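Local coordinates for type IV pilus assembly protein PilF (Thermus thermophilus HB8, PDB 5OIU) that probably hydrolyses ATP as a hexameric AAA+ motor that powers the assembly of type IV pili, at residues G129-E132 and R133-V137; A248-A251 and I252-L255; R342-V346 and A347-A351; K355-A358 and R359-G362. All coordinates share one frame; numbering follows the deposited sequence.

Contact 1: G129-E132 and R133-V137; sequences GVFE and RFKEV
Lys135 lays its aliphatic chain against the ring of Phe131, four residues earlier on helix 128-138. Phe131 has CG anti to the backbone N (chi1 174°), which points the ring out from the helix, and the Lys135 chain leans back to it, its CD 3.4 Å from CE2 of Phe131. The lysine CG stands 4.3 Å from the centroid of the Phe131 ring and off its centre, an i to i+4 CH-pi contact in which ring and methylene chain run obliquely past each other. Beyond the methylenes the lysine bends at chi3 (57°), and its ammonium turns to the same side as Glu132. NZ of Lys135 is 4.0 Å from OE1 of Glu132; the opposite charges probably attract, but the gap is too wide for a salt bridge. An alanine in place of Lys135 is likely to uncover part of the Phe131 ring and leave the Glu132 carboxylate without its nearby positive charge. Phe134 adds a looser apolar touch, its CD2 4.3 Å from CD1 of Phe131. Beneath the side chains the backbone bonds are helical: Lys135 N donates to Phe131 O at 3.0 Å, almost straight at 174°, while Phe134 N reaches Val130 O at 2.9 Å.

The helix is amphipathic in its setting. Glu132 and Glu136 are exposed, whereas Phe134 and Val137 are buried against Phe145 of strand 143-148. Phe134 also stacks on Phe126 and, with Val130, touches Leu334 of strand 328-336, so the helix covers these strands of the mixed sheet of the ATPase domain.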
ATOM      1  N   GLY C 129     -31.688   8.613 -20.620  1.00 47.31           N
ATOM      2  CA  GLY C 129     -30.983   7.347 -20.735  1.00 47.02           C
ATOM      3  C   GLY C 129     -30.537   6.801 -19.395  1.00 48.92           C
ATOM      4  O   GLY C 129     -30.670   5.600 -19.122  1.00 49.64           O
ATOM      5  N   VAL C 130     -30.003   7.673 -18.538  1.00 48.68           N
ATOM      6  CA  VAL C 130     -29.535   7.246 -17.226  1.00 48.21           C
ATOM      7  C   VAL C 130     -30.686   6.694 -16.402  1.00 42.39           C
ATOM      8  O   VAL C 130     -30.507   5.749 -15.625  1.00 42.88           O
ATOM      9  CB  VAL C 130     -28.838   8.433 -16.535  1.00 43.99           C
ATOM     10  CG1 VAL C 130     -28.199   8.004 -15.212  1.00 42.05           C
ATOM     11  CG2 VAL C 130     -27.816   9.026 -17.489  1.00 43.58           C
ATOM     12  N   PHE C 131     -31.887   7.246 -16.584  1.00 40.37           N
ATOM     13  CA  PHE C 131     -33.048   6.792 -15.823  1.00 45.64           C
ATOM     14  C   PHE C 131     -33.391   5.336 -16.095  1.00 44.29           C
ATOM     15  O   PHE C 131     -33.935   4.665 -15.219  1.00 42.60           O
ATOM     16  CB  PHE C 131     -34.259   7.659 -16.136  1.00 45.73           C
ATOM     17  CG  PHE C 131     -35.527   7.168 -15.506  1.00 49.41           C
ATOM     18  CD1 PHE C 131     -35.771   7.375 -14.155  1.00 45.20           C
ATOM     19  CD2 PHE C 131     -36.481   6.496 -16.263  1.00 51.50           C
ATOM     20  CE1 PHE C 131     -36.955   6.921 -13.572  1.00 50.53           C
ATOM     21  CE2 PHE C 131     -37.665   6.043 -15.683  1.00 42.94           C
ATOM     22  CZ  PHE C 131     -37.900   6.256 -14.344  1.00 48.59           C
ATOM     23  N   GLU C 132     -33.101   4.836 -17.296  1.00 45.94           N
ATOM     24  CA  GLU C 132     -33.413   3.446 -17.610  1.00 50.29           C
ATOM     25  C   GLU C 132     -32.418   2.494 -16.963  1.00 49.35           C
ATOM     26  O   GLU C 132     -32.791   1.403 -16.522  1.00 52.41           O
ATOM     27  CB  GLU C 132     -33.445   3.240 -19.125  1.00 52.06           C
ATOM     28  CG  GLU C 132     -34.442   4.128 -19.848  1.00 57.61           C
ATOM     29  CD  GLU C 132     -35.884   3.910 -19.393  1.00 65.23           C
ATOM     30  OE1 GLU C 132     -36.196   2.820 -18.859  1.00 64.33           O
ATOM     31  OE2 GLU C 132     -36.714   4.833 -19.581  1.00 66.62           O
ATOM     32  N   ARG C 133     -31.148   2.878 -16.898  1.00 48.97           N
ATOM     33  CA  ARG C 133     -30.207   2.041 -16.176  1.00 49.10           C
ATOM     34  C   ARG C 133     -30.452   2.133 -14.674  1.00 43.76           C
ATOM     35  O   ARG C 133     -30.215   1.162 -13.947  1.00 44.43           O
ATOM     36  CB  ARG C 133     -28.774   2.414 -16.584  1.00 50.72           C
ATOM     37  CG  ARG C 133     -28.611   2.530 -18.110  1.00 56.98           C
ATOM     38  CD  ARG C 133     -27.247   2.056 -18.643  1.00 71.66           C
ATOM     39  NE  ARG C 133     -26.153   2.256 -17.689  1.00 85.23           N
ATOM     40  CZ  ARG C 133     -24.884   2.518 -18.023  1.00 81.40           C
ATOM     41  NH1 ARG C 133     -24.536   2.610 -19.306  1.00 76.77           N
ATOM     42  NH2 ARG C 133     -23.962   2.702 -17.069  1.00 66.12           N
ATOM     43  N   PHE C 134     -31.021   3.248 -14.213  1.00 44.46           N
ATOM     44  CA  PHE C 134     -31.326   3.425 -12.793  1.00 41.49           C
ATOM     45  C   PHE C 134     -32.456   2.506 -12.349  1.00 42.43           C
ATOM     46  O   PHE C 134     -32.350   1.832 -11.313  1.00 42.88           O
ATOM     47  CB  PHE C 134     -31.684   4.887 -12.533  1.00 40.14           C
ATOM     48  CG  PHE C 134     -32.215   5.159 -11.150  1.00 39.96           C
ATOM     49  CD1 PHE C 134     -31.383   5.082 -10.047  1.00 33.56           C
ATOM     50  CD2 PHE C 134     -33.538   5.532 -10.957  1.00 34.68           C
ATOM     51  CE1 PHE C 134     -31.869   5.350  -8.779  1.00 34.14           C
ATOM     52  CE2 PHE C 134     -34.027   5.807  -9.684  1.00 35.64           C
ATOM     53  CZ  PHE C 134     -33.195   5.716  -8.597  1.00 35.16           C
ATOM     54  N   LYS C 135     -33.567   2.509 -13.102  1.00 44.90           N
ATOM     55  CA  LYS C 135     -34.663   1.563 -12.883  1.00 45.48           C
ATOM     56  C   LYS C 135     -34.147   0.131 -12.867  1.00 44.89           C
ATOM     57  O   LYS C 135     -34.573  -0.702 -12.056  1.00 44.14           O
ATOM     58  CB  LYS C 135     -35.710   1.707 -13.993  1.00 43.46           C
ATOM     59  CG  LYS C 135     -36.873   2.633 -13.712  1.00 48.01           C
ATOM     60  CD  LYS C 135     -37.821   2.684 -14.926  1.00 54.14           C
ATOM     61  CE  LYS C 135     -38.344   1.300 -15.311  1.00 52.67           C
ATOM     62  NZ  LYS C 135     -39.133   1.324 -16.577  1.00 53.58           N
ATOM     63  N   GLU C 136     -33.234  -0.173 -13.775  1.00 44.15           N
ATOM     64  CA  GLU C 136     -32.714  -1.520 -13.862  1.00 47.99           C
ATOM     65  C   GLU C 136     -31.871  -1.873 -12.640  1.00 44.82           C
ATOM     66  O   GLU C 136     -31.911  -3.015 -12.177  1.00 46.86           O
ATOM     67  CB  GLU C 136     -31.941  -1.648 -15.169  1.00 47.61           C
ATOM     68  CG  GLU C 136     -31.131  -2.893 -15.323  1.00 54.48           C
ATOM     69  CD  GLU C 136     -30.458  -2.921 -16.672  1.00 73.16           C
ATOM     70  OE1 GLU C 136     -30.785  -2.022 -17.495  1.00 67.26           O
ATOM     71  OE2 GLU C 136     -29.625  -3.836 -16.908  1.00 87.97           O
ATOM     72  N   VAL C 137     -31.141  -0.914 -12.068  1.00 45.90           N
ATOM     73  CA  VAL C 137     -30.369  -1.218 -10.861  1.00 44.66           C
ATOM     74  C   VAL C 137     -31.296  -1.541  -9.694  1.00 41.30           C
ATOM     75  O   VAL C 137     -31.126  -2.561  -9.013  1.00 34.19           O
ATOM     76  CB  VAL C 137     -29.418  -0.062 -10.513  1.00 43.00           C
ATOM     77  CG1 VAL C 137     -28.692  -0.356  -9.201  1.00 43.46           C
ATOM     78  CG2 VAL C 137     -28.423   0.138 -11.623  1.00 45.60           C
TER

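Contact 2: A248-A251 and I252-L255; sequences AAQA and ITRL
Gln250 O accepts the backbone N-H of Arg254 at 2.8 Å, a regular alpha-helical i to i+4 bond of helix 248-257 in the P-loop ATPase fold. One residue on, Leu255 N donates to Ala251 O at 3.0 Å. The turn before them is wound more tightly: Ile252 N bonds to Ala249 O, three residues back, at 3.0 Å. That donor N lies well above the carbonyl plane (48° out of it) and the bond is bent to 131°, geometry of a 3-10 turn in the first part of the helix. Asp247, just ahead, accepts the N-H of Gln250 through OD2.

Side chains add little along the helix itself. Gln250, bent at chi2 (70°), swings its amide toward the next turn, where NE2 comes 4.1 Å from CB of Thr253. The helix packs mainly on strands of the mixed sheet: Ala251 and Leu255 touch Leu146 of strand 143-148, and Ala248 and Ala251 meet Val272 of strand 269-281. Ile252 meets Ile354 of helix 351-360. The small Ala248 and Ala251 probably let the helix lie close to the strands. Ile252 keeps its CG1 branch beside its own backbone N, which leaves CG1 3.8 Å from Ala249 O.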
ATOM      1  N   ALA C 248     -18.871   8.724  -7.284  1.00 42.86           N
ATOM      2  CA  ALA C 248     -19.432   7.377  -7.248  1.00 43.89           C
ATOM      3  C   ALA C 248     -18.343   6.324  -7.082  1.00 45.67           C
ATOM      4  O   ALA C 248     -18.408   5.488  -6.175  1.00 41.31           O
ATOM      5  CB  ALA C 248     -20.236   7.109  -8.510  1.00 40.30           C
ATOM      6  N   ALA C 249     -17.339   6.346  -7.960  1.00 43.52           N
ATOM      7  CA  ALA C 249     -16.254   5.380  -7.870  1.00 44.35           C
ATOM      8  C   ALA C 249     -15.639   5.393  -6.479  1.00 45.82           C
ATOM      9  O   ALA C 249     -15.295   4.342  -5.927  1.00 41.69           O
ATOM     10  CB  ALA C 249     -15.201   5.687  -8.933  1.00 45.31           C
ATOM     11  N   GLN C 250     -15.547   6.581  -5.879  1.00 44.56           N
ATOM     12  CA  GLN C 250     -14.971   6.717  -4.548  1.00 47.41           C
ATOM     13  C   GLN C 250     -15.682   5.834  -3.523  1.00 42.62           C
ATOM     14  O   GLN C 250     -15.066   5.377  -2.555  1.00 37.46           O
ATOM     15  CB  GLN C 250     -15.023   8.193  -4.137  1.00 54.58           C
ATOM     16  CG  GLN C 250     -13.881   8.675  -3.252  1.00 57.69           C
ATOM     17  CD  GLN C 250     -12.554   8.748  -3.983  1.00 68.00           C
ATOM     18  OE1 GLN C 250     -12.431   9.450  -4.996  1.00 69.66           O
ATOM     19  NE2 GLN C 250     -11.541   8.024  -3.468  1.00 64.83           N
ATOM     20  N   ALA C 251     -16.973   5.571  -3.720  1.00 44.64           N
ATOM     21  CA  ALA C 251     -17.688   4.737  -2.759  1.00 46.18           C
ATOM     22  C   ALA C 251     -17.062   3.347  -2.644  1.00 41.14           C
ATOM     23  O   ALA C 251     -16.990   2.784  -1.548  1.00 42.65           O
ATOM     24  CB  ALA C 251     -19.158   4.643  -3.155  1.00 41.82           C
ATOM     25  N   ILE C 252     -16.611   2.779  -3.765  1.00 37.98           N
ATOM     26  CA  ILE C 252     -15.941   1.481  -3.736  1.00 41.29           C
ATOM     27  C   ILE C 252     -14.703   1.555  -2.856  1.00 41.95           C
ATOM     28  O   ILE C 252     -14.481   0.706  -1.986  1.00 39.87           O
ATOM     29  CB  ILE C 252     -15.576   1.033  -5.165  1.00 39.46           C
ATOM     30  CG1 ILE C 252     -16.821   0.852  -6.022  1.00 34.83           C
ATOM     31  CG2 ILE C 252     -14.744  -0.241  -5.141  1.00 41.09           C
ATOM     32  CD1 ILE C 252     -16.522   0.772  -7.472  1.00 36.02           C
ATOM     33  N   THR C 253     -13.871   2.570  -3.086  1.00 44.20           N
ATOM     34  CA  THR C 253     -12.670   2.749  -2.283  1.00 43.41           C
ATOM     35  C   THR C 253     -13.014   2.917  -0.815  1.00 43.72           C
ATOM     36  O   THR C 253     -12.331   2.369   0.057  1.00 45.42           O
ATOM     37  CB  THR C 253     -11.887   3.953  -2.791  1.00 48.14           C
ATOM     38  OG1 THR C 253     -11.495   3.701  -4.142  1.00 49.00           O
ATOM     39  CG2 THR C 253     -10.648   4.178  -1.940  1.00 52.17           C
ATOM     40  N   ARG C 254     -14.090   3.641  -0.521  1.00 42.40           N
ATOM     41  CA  ARG C 254     -14.436   3.911   0.869  1.00 44.11           C
ATOM     42  C   ARG C 254     -14.905   2.644   1.600  1.00 45.64           C
ATOM     43  O   ARG C 254     -14.659   2.487   2.805  1.00 44.76           O
ATOM     44  CB  ARG C 254     -15.491   5.004   0.917  1.00 39.88           C
ATOM     45  CG  ARG C 254     -15.817   5.410   2.304  1.00 45.45           C
ATOM     46  CD  ARG C 254     -14.602   6.033   2.969  1.00 53.46           C
ATOM     47  NE  ARG C 254     -14.713   6.067   4.424  1.00 51.95           N
ATOM     48  CZ  ARG C 254     -15.703   6.665   5.097  1.00 60.69           C
ATOM     49  NH1 ARG C 254     -16.708   7.294   4.461  1.00 56.65           N
ATOM     50  NH2 ARG C 254     -15.691   6.631   6.428  1.00 57.59           N
ATOM     51  N   LEU C 255     -15.605   1.738   0.903  1.00 40.32           N
ATOM     52  CA  LEU C 255     -15.954   0.451   1.517  1.00 45.62           C
ATOM     53  C   LEU C 255     -14.701  -0.359   1.811  1.00 45.28           C
ATOM     54  O   LEU C 255     -14.589  -0.995   2.870  1.00 43.77           O
ATOM     55  CB  LEU C 255     -16.892  -0.359   0.609  1.00 36.67           C
ATOM     56  CG  LEU C 255     -18.379   0.000   0.553  1.00 37.01           C
ATOM     57  CD1 LEU C 255     -19.085  -0.758  -0.555  1.00 33.78           C
ATOM     58  CD2 LEU C 255     -19.020  -0.290   1.890  1.00 33.55           C
TER

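Contact 3: R342-V346 and A347-A351; sequences RHAIV and AGKSA
Ala344 O is gripped by two backbone donors that arrive from opposite faces of its carbonyl plane, Gly348 N at 2.9 Å and Lys349 N at 3.1 Å. The second bond, reaching five residues back, belongs to a Schellman motif that ends helix 339-347, with Gly348 as its C-prime residue. Gly348 has left the helical region for a positive phi (99°), where a side chain would collide with the carbonyl oxygen of Ala347; glycine makes this reversal without strain. The turn before it is regular: Ala347 N donates to His343 O at 3.0 Å and 170°.

The motif also brings an apolar contact across the helix end. Lys349 has CG beside its own backbone N (chi1 -47°), which folds the start of its chain back over the turn, CG 4.0 Å from CB of Ala344. Further out the chain bends at chi2 and leads its amino group away.

After this stop the chain runs into helix 351-360, for which Ser350 is the N-cap. Its OG caps Thr352 N weakly, and Ser350 N is bound by Glu353 OE1. Ile345 packs on Ile252 and Ile265, and Val346 touches Glu257 of a neighbouring subunit. On the last turn, CB of Ala347 sits 3.4 Å from His343 O, the oxygen that also receives its N-H.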
ATOM      1  N   ARG C 342     -16.238  -5.192 -11.599  1.00 53.23           N
ATOM      2  CA  ARG C 342     -16.010  -6.263 -10.632  1.00 52.77           C
ATOM      3  C   ARG C 342     -14.571  -6.731 -10.704  1.00 51.33           C
ATOM      4  O   ARG C 342     -13.874  -6.813  -9.688  1.00 51.40           O
ATOM      5  CB  ARG C 342     -16.976  -7.429 -10.890  1.00 56.01           C
ATOM      6  CG  ARG C 342     -18.286  -7.320 -10.127  1.00 52.01           C
ATOM      7  CD  ARG C 342     -19.191  -8.501 -10.336  1.00 51.29           C
ATOM      8  NE  ARG C 342     -20.533  -8.082 -10.738  1.00 59.09           N
ATOM      9  CZ  ARG C 342     -20.978  -8.114 -11.993  1.00 57.95           C
ATOM     10  NH1 ARG C 342     -20.194  -8.553 -12.965  1.00 62.43           N
ATOM     11  NH2 ARG C 342     -22.211  -7.714 -12.280  1.00 58.36           N
ATOM     12  N   HIS C 343     -14.101  -6.987 -11.924  1.00 52.08           N
ATOM     13  CA  HIS C 343     -12.709  -7.357 -12.148  1.00 61.20           C
ATOM     14  C   HIS C 343     -11.752  -6.275 -11.624  1.00 57.82           C
ATOM     15  O   HIS C 343     -10.719  -6.589 -11.015  1.00 55.79           O
ATOM     16  CB  HIS C 343     -12.535  -7.642 -13.649  1.00 61.54           C
ATOM     17  CG  HIS C 343     -11.151  -8.033 -14.057  1.00 70.92           C
ATOM     18  ND1 HIS C 343     -10.225  -8.553 -13.175  1.00 76.23           N
ATOM     19  CD2 HIS C 343     -10.538  -7.982 -15.264  1.00 71.26           C
ATOM     20  CE1 HIS C 343      -9.098  -8.798 -13.821  1.00 78.75           C
ATOM     21  NE2 HIS C 343      -9.264  -8.465 -15.090  1.00 83.71           N
ATOM     22  N   ALA C 344     -12.100  -4.994 -11.800  1.00 51.91           N
ATOM     23  CA  ALA C 344     -11.196  -3.938 -11.338  1.00 52.84           C
ATOM     24  C   ALA C 344     -11.164  -3.851  -9.816  1.00 51.21           C
ATOM     25  O   ALA C 344     -10.114  -3.552  -9.235  1.00 49.02           O
ATOM     26  CB  ALA C 344     -11.586  -2.589 -11.938  1.00 44.31           C
ATOM     27  N   ILE C 345     -12.306  -4.098  -9.160  1.00 49.98           N
ATOM     28  CA  ILE C 345     -12.371  -4.096  -7.699  1.00 46.57           C
ATOM     29  C   ILE C 345     -11.486  -5.196  -7.132  1.00 50.62           C
ATOM     30  O   ILE C 345     -10.656  -4.958  -6.241  1.00 45.50           O
ATOM     31  CB  ILE C 345     -13.831  -4.258  -7.225  1.00 48.59           C
ATOM     32  CG1 ILE C 345     -14.723  -3.198  -7.873  1.00 49.97           C
ATOM     33  CG2 ILE C 345     -13.927  -4.201  -5.689  1.00 43.05           C
ATOM     34  CD1 ILE C 345     -16.212  -3.403  -7.698  1.00 47.41           C
ATOM     35  N   VAL C 346     -11.690  -6.430  -7.615  1.00 51.78           N
ATOM     36  CA  VAL C 346     -10.852  -7.563  -7.222  1.00 56.79           C
ATOM     37  C   VAL C 346      -9.380  -7.189  -7.362  1.00 54.12           C
ATOM     38  O   VAL C 346      -8.615  -7.214  -6.387  1.00 46.98           O
ATOM     39  CB  VAL C 346     -11.191  -8.811  -8.061  1.00 57.33           C
ATOM     40  CG1 VAL C 346     -10.267  -9.965  -7.701  1.00 50.06           C
ATOM     41  CG2 VAL C 346     -12.659  -9.220  -7.899  1.00 50.13           C
ATOM     42  N   ALA C 347      -8.982  -6.791  -8.580  1.00 51.42           N
ATOM     43  CA  ALA C 347      -7.599  -6.386  -8.831  1.00 55.35           C
ATOM     44  C   ALA C 347      -7.120  -5.340  -7.827  1.00 55.05           C
ATOM     45  O   ALA C 347      -5.976  -5.395  -7.358  1.00 55.03           O
ATOM     46  CB  ALA C 347      -7.463  -5.860 -10.260  1.00 49.04           C
ATOM     47  N   GLY C 348      -7.989  -4.406  -7.459  1.00 54.47           N
ATOM     48  CA  GLY C 348      -7.625  -3.322  -6.571  1.00 56.46           C
ATOM     49  C   GLY C 348      -7.312  -1.997  -7.243  1.00 56.77           C
ATOM     50  O   GLY C 348      -6.670  -1.148  -6.612  1.00 60.91           O
ATOM     51  N   LYS C 349      -7.726  -1.804  -8.497  1.00 48.75           N
ATOM     52  CA  LYS C 349      -7.493  -0.543  -9.182  1.00 56.07           C
ATOM     53  C   LYS C 349      -8.128   0.606  -8.403  1.00 53.80           C
ATOM     54  O   LYS C 349      -9.061   0.417  -7.619  1.00 58.97           O
ATOM     55  CB  LYS C 349      -8.048  -0.585 -10.609  1.00 59.11           C
ATOM     56  CG  LYS C 349      -7.689  -1.846 -11.412  1.00 61.80           C
ATOM     57  CD  LYS C 349      -6.386  -1.696 -12.209  1.00 66.12           C
ATOM     58  CE  LYS C 349      -5.874  -3.063 -12.721  1.00 72.94           C
ATOM     59  NZ  LYS C 349      -4.471  -3.408 -12.279  1.00 72.57           N
ATOM     60  N   SER C 350      -7.612   1.811  -8.633  1.00 55.51           N
ATOM     61  CA  SER C 350      -7.947   2.977  -7.825  1.00 51.02           C
ATOM     62  C   SER C 350      -9.317   3.529  -8.204  1.00 47.66           C
ATOM     63  O   SER C 350      -9.907   3.170  -9.229  1.00 48.13           O
ATOM     64  CB  SER C 350      -6.891   4.064  -7.989  1.00 42.93           C
ATOM     65  OG  SER C 350      -7.122   4.808  -9.188  1.00 48.40           O
ATOM     66  N   ALA C 351      -9.829   4.422  -7.350  1.00 47.34           N
ATOM     67  CA  ALA C 351     -11.109   5.054  -7.642  1.00 45.95           C
ATOM     68  C   ALA C 351     -11.069   5.786  -8.978  1.00 47.02           C
ATOM     69  O   ALA C 351     -12.060   5.786  -9.716  1.00 44.36           O
ATOM     70  CB  ALA C 351     -11.490   6.004  -6.512  1.00 46.06           C
TER

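Contact 4: K355-A358 and R359-G362; sequences KEIA and RRKG
Glu356 and Arg359 both keep CG beside their own backbone N (chi1 -75° and -84°), and bends farther along each chain bring their charged ends together on one side of helix 351-360. The two side chains run side by side in the same direction, the carboxylate meeting an edge of the guanidinium with their planes 82° apart. Within this i to i+3 salt bridge, OE1 of Glu356 takes the N-H of Arg359 NH2 on its syn lone pair at 3.3 Å. A weak second bond comes from Arg359 NE to the same oxygen at 3.5 Å. The guanidinium has another mate, since NH1 of Arg359 forms a salt bridge with Glu368. With a leucine at this position, Glu356 and Glu368 would probably both lose their positive partner, and the Glu356 carboxylate would be less fixed.

Arg360 differs, with CG anti to the backbone N, and bends at chi3 so that Ile357 O lies over one face of its guanidinium. Its NH2 is 3.9 Å from CG2 of Ile357 and makes a salt bridge with Glu340 of helix 339-347. Lys355 NZ likewise pairs with Asp247.

The backbone closes the helix: Lys361 N donates to Ile357 O at 3.1 Å, and Gly362, at positive phi, is the C-prime residue of a Schellman motif completed by Met363 N bonding to Ala358 O. The long, bent bonds between Glu356 and Arg359 suggest a modest local tie, whereas the outward salt bridges join this helix to helix 339-347, to Asp247 before helix 248-257 and to Glu368 on helix 366-374.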
ATOM      1  N   LYS C 355     -13.269   4.825 -12.296  1.00 42.67           N
ATOM      2  CA  LYS C 355     -14.037   5.914 -12.887  1.00 43.92           C
ATOM      3  C   LYS C 355     -13.841   5.981 -14.395  1.00 46.06           C
ATOM      4  O   LYS C 355     -14.804   6.190 -15.139  1.00 42.56           O
ATOM      5  CB  LYS C 355     -13.660   7.253 -12.243  1.00 46.78           C
ATOM      6  CG  LYS C 355     -14.748   8.349 -12.404  1.00 40.55           C
ATOM      7  CD  LYS C 355     -14.158   9.742 -12.468  1.00 47.79           C
ATOM      8  CE  LYS C 355     -15.174  10.829 -12.098  1.00 48.84           C
ATOM      9  NZ  LYS C 355     -14.837  11.495 -10.790  1.00 54.80           N
ATOM     10  N   GLU C 356     -12.603   5.809 -14.871  1.00 47.44           N
ATOM     11  CA  GLU C 356     -12.396   5.844 -16.313  1.00 48.01           C
ATOM     12  C   GLU C 356     -12.921   4.575 -16.984  1.00 50.67           C
ATOM     13  O   GLU C 356     -13.445   4.647 -18.105  1.00 50.60           O
ATOM     14  CB  GLU C 356     -10.921   6.083 -16.626  1.00 52.68           C
ATOM     15  CG  GLU C 356     -10.474   7.565 -16.394  1.00 62.31           C
ATOM     16  CD  GLU C 356     -11.533   8.622 -16.810  1.00 67.18           C
ATOM     17  OE1 GLU C 356     -11.880   8.662 -18.028  1.00 65.31           O
ATOM     18  OE2 GLU C 356     -12.008   9.413 -15.934  1.00 59.26           O
ATOM     19  N   ILE C 357     -12.822   3.417 -16.317  1.00 46.12           N
ATOM     20  CA  ILE C 357     -13.481   2.220 -16.842  1.00 52.13           C
ATOM     21  C   ILE C 357     -14.987   2.441 -16.942  1.00 48.83           C
ATOM     22  O   ILE C 357     -15.602   2.179 -17.984  1.00 49.83           O
ATOM     23  CB  ILE C 357     -13.175   0.982 -15.980  1.00 51.07           C
ATOM     24  CG1 ILE C 357     -11.719   0.539 -16.119  1.00 47.25           C
ATOM     25  CG2 ILE C 357     -14.118  -0.147 -16.381  1.00 51.41           C
ATOM     26  CD1 ILE C 357     -11.162  -0.070 -14.844  1.00 40.48           C
ATOM     27  N   ALA C 358     -15.609   2.916 -15.854  1.00 42.02           N
ATOM     28  CA  ALA C 358     -17.059   3.118 -15.880  1.00 44.10           C
ATOM     29  C   ALA C 358     -17.455   4.155 -16.913  1.00 48.16           C
ATOM     30  O   ALA C 358     -18.532   4.060 -17.510  1.00 51.42           O
ATOM     31  CB  ALA C 358     -17.578   3.535 -14.500  1.00 40.64           C
ATOM     32  N   ARG C 359     -16.597   5.151 -17.140  1.00 47.53           N
ATOM     33  CA  ARG C 359     -16.902   6.176 -18.125  1.00 49.76           C
ATOM     34  C   ARG C 359     -16.801   5.620 -19.534  1.00 51.40           C
ATOM     35  O   ARG C 359     -17.589   5.990 -20.413  1.00 52.38           O
ATOM     36  CB  ARG C 359     -15.960   7.359 -17.947  1.00 45.10           C
ATOM     37  CG  ARG C 359     -16.409   8.305 -16.906  1.00 47.84           C
ATOM     38  CD  ARG C 359     -16.401   9.653 -17.492  1.00 49.66           C
ATOM     39  NE  ARG C 359     -15.037  10.102 -17.670  1.00 46.33           N
ATOM     40  CZ  ARG C 359     -14.706  11.184 -18.360  1.00 56.28           C
ATOM     41  NH1 ARG C 359     -15.653  11.924 -18.933  1.00 52.77           N
ATOM     42  NH2 ARG C 359     -13.430  11.528 -18.466  1.00 64.98           N
ATOM     43  N   ARG C 360     -15.826   4.735 -19.765  1.00 49.70           N
ATOM     44  CA  ARG C 360     -15.653   4.143 -21.086  1.00 55.72           C
ATOM     45  C   ARG C 360     -16.877   3.321 -21.475  1.00 56.88           C
ATOM     46  O   ARG C 360     -17.452   3.517 -22.552  1.00 60.54           O
ATOM     47  CB  ARG C 360     -14.381   3.292 -21.109  1.00 61.51           C
ATOM     48  CG  ARG C 360     -13.844   3.023 -22.507  1.00 63.99           C
ATOM     49  CD  ARG C 360     -12.490   2.321 -22.477  1.00 67.85           C
ATOM     50  NE  ARG C 360     -12.310   1.423 -21.332  1.00 73.50           N
ATOM     51  CZ  ARG C 360     -12.977   0.281 -21.134  1.00 69.55           C
ATOM     52  NH1 ARG C 360     -13.910  -0.133 -21.992  1.00 58.45           N
ATOM     53  NH2 ARG C 360     -12.715  -0.444 -20.052  1.00 64.85           N
ATOM     54  N   LYS C 361     -17.315   2.414 -20.585  1.00 58.51           N
ATOM     55  CA  LYS C 361     -18.553   1.636 -20.768  1.00 59.06           C
ATOM     56  C   LYS C 361     -19.814   2.506 -20.764  1.00 55.91           C
ATOM     57  O   LYS C 361     -20.924   1.955 -20.765  1.00 59.20           O
ATOM     58  CB  LYS C 361     -18.656   0.549 -19.695  1.00 50.00           C
ATOM     59  CG  LYS C 361     -17.355  -0.221 -19.517  1.00 55.03           C
ATOM     60  CD  LYS C 361     -17.548  -1.587 -18.850  1.00 66.07           C
ATOM     61  CE  LYS C 361     -18.342  -2.586 -19.718  1.00 61.32           C
ATOM     62  NZ  LYS C 361     -18.061  -2.514 -21.178  1.00 65.17           N
ATOM     63  N   GLY C 362     -19.723   3.828 -20.739  1.00 53.77           N
ATOM     64  CA  GLY C 362     -20.859   4.686 -20.979  1.00 56.31           C
ATOM     65  C   GLY C 362     -21.498   5.410 -19.790  1.00 52.02           C
ATOM     66  O   GLY C 362     -22.641   5.857 -19.918  1.00 61.44           O
TER

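Along the chain the contacts come in the order 1, 2, 3, 4, without overlap, all in the P-loop ATPase part of the protein. Contact 3 covers the end of helix 339-347 and the link to helix 351-360, and contact 4 the end of that helix; they meet where Ala344 CB lies 3.9 Å from Ile357 CD1. Contact 2 packs on both, centres about 11 and 15 Å away. Contact 1 is about 16 Å from contact 4, which it touches through Arg133, and 20 and 23 Å from contacts 2 and 3. Helices 128-138 and 248-257 flank strand 143-148, probably on opposite faces, which is likely to help hold the ATPase core together.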